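Side-chain contacts in adhesin A (Fusobacterium nucleatum, PDB 3ETZ), which probably serves as a surface adhesin, folding into a long antiparallel helix-loop-helix hairpin that is predicted to form a coiled coil: residues A13-A16 with E17-N20; S54-A57 with Q58-A62; E88-M91 with E92-A96; S99-E102 with K103-A106. The protein carries 1 engineered substitution. All blocks are in the same frame, centred on the assembly; numbering follows the deposited sequence.

Interaction 1: A13-A16 with E17-N20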
# COMPACT_ATOMS: atom_id res chain seq x y z
N ALA A 13 -11.66 30.62 23.75
CA ALA A 13 -12.23 29.38 23.23
C ALA A 13 -11.67 29.10 21.83
O ALA A 13 -11.37 27.95 21.50
CB ALA A 13 -13.75 29.46 23.16
N LEU A 14 -11.54 30.13 21.00
CA LEU A 14 -10.99 29.92 19.66
C LEU A 14 -9.57 29.39 19.76
O LEU A 14 -9.16 28.51 19.02
CB LEU A 14 -11.05 31.22 18.84
CG LEU A 14 -12.45 31.58 18.33
CD1 LEU A 14 -12.43 32.92 17.63
CD2 LEU A 14 -12.93 30.48 17.38
N ASP A 15 -8.81 29.89 20.72
CA ASP A 15 -7.45 29.43 20.89
C ASP A 15 -7.35 27.96 21.29
O ASP A 15 -6.46 27.24 20.84
CB ASP A 15 -6.73 30.27 21.92
CG ASP A 15 -5.27 29.90 22.03
OD1 ASP A 15 -4.54 30.00 21.03
OD2 ASP A 15 -4.84 29.51 23.12
N ALA A 16 -8.25 27.52 22.17
CA ALA A 16 -8.25 26.13 22.59
C ALA A 16 -8.64 25.24 21.40
O ALA A 16 -8.05 24.17 21.20
CB ALA A 16 -9.24 25.93 23.77
N GLU A 17 -9.59 25.69 20.59
CA GLU A 17 -10.04 24.93 19.43
C GLU A 17 -8.92 24.83 18.40
O GLU A 17 -8.69 23.77 17.81
CB GLU A 17 -11.25 25.58 18.77
CG GLU A 17 -12.46 25.71 19.72
CD GLU A 17 -13.75 26.09 19.00
OE1 GLU A 17 -13.68 26.59 17.85
OE2 GLU A 17 -14.83 25.88 19.59
N TYR A 18 -8.22 25.94 18.19
CA TYR A 18 -7.12 25.98 17.26
C TYR A 18 -5.97 25.05 17.71
O TYR A 18 -5.44 24.28 16.91
CB TYR A 18 -6.62 27.43 17.14
CG TYR A 18 -5.26 27.55 16.50
CD1 TYR A 18 -4.11 27.67 17.28
CD2 TYR A 18 -5.13 27.57 15.12
CE1 TYR A 18 -2.85 27.81 16.69
CE2 TYR A 18 -3.88 27.71 14.51
CZ TYR A 18 -2.75 27.83 15.30
OH TYR A 18 -1.52 27.96 14.72
N GLN A 19 -5.59 25.10 18.98
CA GLN A 19 -4.50 24.25 19.45
C GLN A 19 -4.83 22.77 19.30
O GLN A 19 -3.96 21.96 18.98
CB GLN A 19 -4.16 24.50 20.93
CG GLN A 19 -3.71 25.91 21.31
CD GLN A 19 -2.45 26.37 20.60
OE1 GLN A 19 -1.67 25.56 20.11
NE2 GLN A 19 -2.24 27.69 20.56
N ASN A 20 -6.08 22.42 19.57
CA ASN A 20 -6.48 21.02 19.43
C ASN A 20 -6.48 20.63 17.97
O ASN A 20 -5.98 19.57 17.61
CB ASN A 20 -7.88 20.80 20.03
CG ASN A 20 -8.36 19.37 19.84
OD1 ASN A 20 -9.36 19.11 19.16
ND2 ASN A 20 -7.65 18.42 20.44

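Interaction 2: S54-A57 with Q58-A62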
# COMPACT_ATOMS: atom_id res chain seq x y z
N SER A 54 6.47 -15.47 -10.36
CA SER A 54 6.23 -15.29 -11.78
C SER A 54 7.20 -16.20 -12.53
O SER A 54 6.86 -16.79 -13.54
CB SER A 54 6.46 -13.84 -12.20
OG SER A 54 5.47 -13.00 -11.63
N GLN A 55 8.41 -16.32 -12.02
CA GLN A 55 9.40 -17.18 -12.69
C GLN A 55 8.90 -18.62 -12.61
O GLN A 55 8.93 -19.39 -13.58
CB GLN A 55 10.75 -17.06 -11.98
CG GLN A 55 11.84 -17.86 -12.69
CD GLN A 55 13.13 -17.93 -11.89
OE1 GLN A 55 13.47 -17.01 -11.17
NE2 GLN A 55 13.86 -19.04 -12.04
N ARG A 56 8.40 -18.99 -11.43
CA ARG A 56 7.87 -20.33 -11.25
C ARG A 56 6.70 -20.64 -12.17
O ARG A 56 6.66 -21.70 -12.81
CB ARG A 56 7.45 -20.52 -9.78
CG ARG A 56 6.92 -21.92 -9.49
CD ARG A 56 6.55 -22.07 -8.01
NE ARG A 56 7.73 -22.08 -7.14
CZ ARG A 56 7.68 -22.27 -5.83
NH1 ARG A 56 6.51 -22.45 -5.23
NH2 ARG A 56 8.80 -22.30 -5.11
N ALA A 57 5.73 -19.73 -12.25
CA ALA A 57 4.55 -19.94 -13.09
C ALA A 57 4.93 -20.03 -14.56
O ALA A 57 4.37 -20.86 -15.30
CB ALA A 57 3.51 -18.82 -12.89
N GLN A 58 5.85 -19.18 -14.98
CA GLN A 58 6.29 -19.18 -16.37
C GLN A 58 6.98 -20.51 -16.73
O GLN A 58 6.75 -21.06 -17.81
CB GLN A 58 7.22 -17.99 -16.60
CG GLN A 58 6.39 -16.66 -16.61
CD GLN A 58 7.24 -15.41 -16.62
OE1 GLN A 58 8.39 -15.44 -17.01
NE2 GLN A 58 6.64 -14.30 -16.19
N ARG A 59 7.80 -21.03 -15.82
CA ARG A 59 8.48 -22.29 -16.06
C ARG A 59 7.46 -23.43 -16.12
O ARG A 59 7.54 -24.28 -16.98
CB ARG A 59 9.51 -22.57 -14.97
CG ARG A 59 10.25 -23.92 -15.14
CD ARG A 59 11.37 -24.08 -14.11
NE ARG A 59 10.85 -24.14 -12.74
CZ ARG A 59 11.01 -23.18 -11.82
NH1 ARG A 59 11.68 -22.07 -12.13
NH2 ARG A 59 10.50 -23.33 -10.60
N LEU A 60 6.51 -23.44 -15.18
CA LEU A 60 5.50 -24.48 -15.18
C LEU A 60 4.80 -24.50 -16.53
O LEU A 60 4.59 -25.57 -17.11
CB LEU A 60 4.45 -24.25 -14.08
CG LEU A 60 4.94 -24.41 -12.63
CD1 LEU A 60 3.88 -23.89 -11.62
CD2 LEU A 60 5.25 -25.87 -12.37
N GLN A 61 4.46 -23.31 -17.04
CA GLN A 61 3.76 -23.21 -18.31
C GLN A 61 4.60 -23.72 -19.47
O GLN A 61 4.12 -24.49 -20.28
CB GLN A 61 3.32 -21.77 -18.60
CG GLN A 61 2.37 -21.63 -19.81
CD GLN A 61 1.06 -22.42 -19.62
OE1 GLN A 61 0.23 -22.08 -18.76
NE2 GLN A 61 0.87 -23.47 -20.42
N ALA A 62 5.85 -23.29 -19.54
CA ALA A 62 6.75 -23.66 -20.61
C ALA A 62 7.07 -25.15 -20.60
O ALA A 62 7.26 -25.76 -21.66
CB ALA A 62 8.04 -22.84 -20.54
O HOH W 1 13.12 -20.67 -14.38
O HOH W 2 10.32 -21.54 -7.98

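Interaction 3: E88-M91 with E92-A96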
# COMPACT_ATOMS: atom_id res chain seq x y z
N GLU A 88 -0.70 -8.62 -7.69
CA GLU A 88 -0.46 -7.40 -8.46
C GLU A 88 -1.42 -6.29 -7.99
O GLU A 88 -1.05 -5.11 -7.91
CB GLU A 88 -0.68 -7.72 -9.94
CG GLU A 88 -0.40 -6.61 -10.90
CD GLU A 88 -0.18 -7.12 -12.32
OE1 GLU A 88 -0.86 -8.14 -12.68
OE2 GLU A 88 0.64 -6.51 -13.07
N ALA A 89 -2.66 -6.65 -7.69
CA ALA A 89 -3.61 -5.67 -7.20
C ALA A 89 -3.19 -5.21 -5.80
O ALA A 89 -3.29 -4.02 -5.49
CB ALA A 89 -5.06 -6.25 -7.20
N GLU A 90 -2.71 -6.13 -4.96
CA GLU A 90 -2.25 -5.72 -3.62
C GLU A 90 -1.10 -4.70 -3.77
O GLU A 90 -1.09 -3.64 -3.13
CB GLU A 90 -1.75 -6.95 -2.84
CG GLU A 90 -1.15 -6.66 -1.45
CD GLU A 90 -0.82 -7.92 -0.66
OE1 GLU A 90 -1.54 -8.92 -0.83
OE2 GLU A 90 0.13 -7.92 0.13
N MET A 91 -0.11 -5.02 -4.63
CA MET A 91 1.02 -4.10 -4.81
C MET A 91 0.62 -2.75 -5.39
O MET A 91 1.18 -1.72 -5.03
CB MET A 91 2.10 -4.76 -5.69
CG MET A 91 2.75 -5.97 -5.00
SD MET A 91 4.01 -6.74 -6.06
CE MET A 91 4.97 -5.55 -6.32
N GLU A 92 -0.36 -2.76 -6.29
CA GLU A 92 -0.87 -1.51 -6.88
C GLU A 92 -1.48 -0.62 -5.76
O GLU A 92 -1.28 0.60 -5.73
CB GLU A 92 -1.94 -1.84 -7.93
CG GLU A 92 -2.49 -0.66 -8.70
CD GLU A 92 -3.34 -1.10 -9.90
OE1 GLU A 92 -2.90 -2.00 -10.67
OE2 GLU A 92 -4.43 -0.53 -10.10
N GLN A 93 -2.23 -1.23 -4.85
CA GLN A 93 -2.84 -0.47 -3.76
C GLN A 93 -1.76 0.05 -2.81
O GLN A 93 -1.87 1.15 -2.28
CB GLN A 93 -3.85 -1.35 -3.00
CG GLN A 93 -5.14 -1.60 -3.78
CD GLN A 93 -5.80 -0.32 -4.29
OE1 GLN A 93 -6.01 0.62 -3.53
NE2 GLN A 93 -6.09 -0.28 -5.58
N GLN A 94 -0.71 -0.74 -2.59
CA GLN A 94 0.39 -0.32 -1.75
C GLN A 94 1.12 0.87 -2.37
O GLN A 94 1.48 1.83 -1.67
CB GLN A 94 1.36 -1.50 -1.48
CG GLN A 94 0.77 -2.48 -0.46
CD GLN A 94 1.43 -3.85 -0.45
OE1 GLN A 94 2.18 -4.23 -1.37
NE2 GLN A 94 1.10 -4.62 0.57
N LYS A 95 1.34 0.83 -3.69
CA LYS A 95 2.00 1.96 -4.35
C LYS A 95 1.09 3.19 -4.29
O LYS A 95 1.58 4.31 -4.17
CB LYS A 95 2.32 1.67 -5.82
CG LYS A 95 3.47 0.67 -5.99
CD LYS A 95 3.76 0.39 -7.46
CE LYS A 95 4.98 -0.53 -7.63
NZ LYS A 95 5.07 -1.03 -9.03
N ALA A 96 -0.22 2.99 -4.37
CA ALA A 96 -1.18 4.11 -4.30
C ALA A 96 -1.12 4.81 -2.94
O ALA A 96 -1.27 6.03 -2.86
CB ALA A 96 -2.63 3.62 -4.58

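Interaction 4: S99-E102 with K103-A106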
# COMPACT_ATOMS: atom_id res chain seq x y z
N SER A 99 2.24 6.69 -2.95
CA SER A 99 2.07 7.79 -3.90
C SER A 99 1.21 8.92 -3.30
O SER A 99 1.57 10.11 -3.38
CB SER A 99 1.40 7.25 -5.16
OG SER A 99 1.09 8.30 -6.04
N ASP A 100 0.08 8.57 -2.72
CA ASP A 100 -0.75 9.58 -2.11
C ASP A 100 -0.00 10.32 -1.01
O ASP A 100 -0.13 11.54 -0.90
CB ASP A 100 -2.03 8.97 -1.56
CG ASP A 100 -2.94 8.48 -2.66
OD1 ASP A 100 -2.78 8.96 -3.81
OD2 ASP A 100 -3.83 7.65 -2.38
N PHE A 101 0.78 9.62 -0.20
CA PHE A 101 1.49 10.30 0.88
C PHE A 101 2.60 11.23 0.37
O PHE A 101 2.88 12.26 0.99
CB PHE A 101 2.10 9.32 1.88
CG PHE A 101 2.84 10.01 2.99
CD1 PHE A 101 2.14 10.68 3.99
CD2 PHE A 101 4.23 10.05 3.00
CE1 PHE A 101 2.83 11.40 4.98
CE2 PHE A 101 4.92 10.77 3.98
CZ PHE A 101 4.21 11.45 4.98
N GLU A 102 3.26 10.86 -0.74
CA GLU A 102 4.31 11.71 -1.28
C GLU A 102 3.66 12.98 -1.81
O GLU A 102 4.15 14.08 -1.56
CB GLU A 102 5.11 11.00 -2.38
CG GLU A 102 5.90 9.80 -1.87
CD GLU A 102 6.73 9.11 -2.96
OE1 GLU A 102 6.28 9.08 -4.13
OE2 GLU A 102 7.81 8.57 -2.62
N LYS A 103 2.55 12.84 -2.52
CA LYS A 103 1.85 14.00 -3.06
C LYS A 103 1.42 14.95 -1.93
O LYS A 103 1.79 16.13 -1.94
CB LYS A 103 0.61 13.58 -3.87
CG LYS A 103 0.93 12.88 -5.20
CD LYS A 103 -0.33 12.59 -6.02
CE LYS A 103 -1.00 13.89 -6.48
NZ LYS A 103 -2.29 13.69 -7.23
N ILE A 104 0.67 14.45 -0.94
CA ILE A 104 0.23 15.32 0.15
C ILE A 104 1.43 15.94 0.85
O ILE A 104 1.38 17.09 1.29
CB ILE A 104 -0.69 14.56 1.18
CG1 ILE A 104 -1.33 15.56 2.14
CG2 ILE A 104 0.12 13.58 2.00
CD1 ILE A 104 -2.41 14.96 3.06
N GLN A 105 2.53 15.20 0.93
CA GLN A 105 3.76 15.66 1.56
C GLN A 105 4.36 16.82 0.76
O GLN A 105 5.07 17.67 1.29
CB GLN A 105 4.76 14.52 1.64
CG GLN A 105 5.99 14.77 2.47
CD GLN A 105 6.83 13.52 2.63
OE1 GLN A 105 7.68 13.44 3.50
NE2 GLN A 105 6.58 12.53 1.78
N ALA A 106 4.06 16.84 -0.54
CA ALA A 106 4.56 17.89 -1.41
C ALA A 106 3.68 19.13 -1.25
O ALA A 106 4.19 20.24 -1.05
CB ALA A 106 4.53 17.43 -2.87

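Interaction 1: A13-A16 with E17-N20
Glu17 opens the second turn by donating its N-H to Ala13 O (3.0 Å). Its CG, lying beside the backbone N, rests against the same carbonyl, Glu17 CG to Ala13 O 3.1 Å. The extended chain then carries the carboxylate past Leu14, where OE1 passes CD2 at 4.0 Å. Tyr18 N bonds to Leu14 O at 2.9 Å, but its CG is anti to the backbone N and the ring swings away from the preceding turn. Gln19 makes the one side-chain hydrogen bond here. While its N holds Asp15 O, the chain bends at chi2 so that NE2 reaches Asp15 OD1 at 3.3 Å, with an N-H...O angle of 157°. The bond meets the syn side of OD1, though from 33° outside the carboxylate plane, and the carboxylate and amide planes stand 74° apart. The same NE2 lies at the edge of the Tyr18 ring. Asn20 N closes the series on Ala16 O at 3.1 Å. This i to i+4 Asp-Gln pair, a neutral amide clipped to a carboxylate on the exposed surface of helix 5-63, joins two turns through a long bond, so it probably adds modestly to what the backbone already provides.

Interaction 2: S54-A57 with Q58-A62
Gln58, Arg59, Leu60 and Gln61 each give their backbone N-H to the carbonyl four residues earlier, from Ser54 O to Ala57 O, in regular alpha-helical geometry. This is the end of helix 5-63 near the loop of the antiparallel helix-loop-helix hairpin. On one side of the helix two arginines and a glutamine gather around water. The guanidinium of Arg59, brought back by a bend at chi3 (65°), lies with one face over Arg56 CA, which NH2 approaches at 4.0 Å. At its edge stands Gln55 NE2, 3.7 Å from Arg59 NH1; both are donors, and the amide and guanidinium planes are perpendicular. Water 1 reconciles them, accepting from Gln55 NE2 and from Arg59 NH1. Arg56 and Arg59 keep their guanidinium planes 64° apart, with Arg56 NE 4.6 Å from Arg59 NH2, and a second shared water probably eases the like charges. Arg56 has another partner, its NH1 hydrogen-bonding Tyr80 OH on helix 70-108. Gln58 extends back over the carbonyl one turn earlier, CG lying 3.1 Å from Ser54 O, while Ser54 OG is held by Tyr50 O. Leu60 CG sits 3.2 Å from Arg56 O. Buried Ala57 and the Leu60 side chain touch Tyr80, and Leu60 also touches Tyr73, so this turn packs against the partner helix. Water 2 accepts from Arg56 NE at 2.8 Å and from Arg59 NH2 at 3.2 Å, in the plane of both guanidinium groups.

Interaction 3: E88-M91 with E92-A96
Glu90 and Gln94, one turn apart, set their flat ends almost perpendicular, with the carboxylate and amide planes 89° from each other. Glu90 CG lies over one face of the Gln94 amide, 3.9 Å from Gln94 CD, and the two side chains slant past each other. This turn belongs to helix 70-108, the second arm of the antiparallel helix-loop-helix hairpin. The backbone beneath is regular: Gln94 N meets Glu90 O at 3.0 Å, and the i to i+4 ladder continues through Glu92, Gln93 and Lys95. Gln94 CG is anti to the carbonyl carbon (chi1 -75°), which lays the chain back over the preceding turn, where CG comes 3.5 Å from Glu90 O. Met91 is the buried member. The side chain, bent at chi3, packs on Leu43, Asn46 and Glu47 of helix 5-63, and Gln94 beside it touches Ala42; this edge of the contact therefore belongs to the interface between the arms. The exposed acids Glu88 and Glu92 stay apart, their charged atoms not touching. Glu92 itself leans on the backbone through CB, 3.4 Å from Glu88 O. Lys95 runs extended, and its aliphatic base covers the carbonyl of Met91, Lys95 CG standing 3.4 Å from Met91 O.

Interaction 4: S99-E102 with K103-A106
Phe101 O is met from several directions: Gln105 N bonds to it at 3.0 Å, Gln105 CB presses close as well, and the Ile104 methyl CG2 lies 3.2 Å from it. The bond is bent, with an N-H...O angle of 142°, and its donor sits 36° above the carbonyl plane, not on a lone pair. By contrast Ile104 N reaches Asp100 O almost straight, and Lys103 N holds Ser99 O. The last step weakens: Ala106 N makes only a weak bond to Glu102 O and also donates to Lys103 O at 2.8 Å, three residues back, consistent with a local tightening of the helix near its C-terminal end.

Gln105 and Ile104 both pack on the Phe101 ring. Phe101 CG is anti to the backbone N, which sends the ring outward, leaning toward the following turn. Gln105 CB lies over one ring face, and the extended chain then brings NE2 above the CD2-CE2 side of the ring, 3.3 Å from Phe101 CE2, the amide and ring planes 49° apart. Ile104 CG2 approaches Phe101 CD1 obliquely at 4.1 Å, an apolar touch. Glu102 points elsewhere, its OE2 forming a salt bridge with Arg40 of helix 5-63. The buried ring meets Phe29 and packs on Arg33 and Ala36, while Ile104 touches Glu32. A large aromatic from helix 70-108 laid against helix 5-63 is interhelical packing of the antiparallel helix-loop-helix hairpin.

From the N terminus, interaction 1 comes first on helix 5-63, and interaction 2 follows near the other end of the same helix, their centres about 61 Å apart on opposite sides of the chain's centre. The chain then turns through the loop after residue 63 into helix 70-108, which carries interactions 3 and 4 in succession, about 16 Å between centres. Each joins successive turns of one helix, so none closes a loop, nests within or crosses another. Interactions 2, 3 and 4 also touch the partner helix, and so mark successive levels along the hairpin, from near the loop toward the C-terminal end. Interaction 1 lies about 27 Å, centre to centre, from interaction 4.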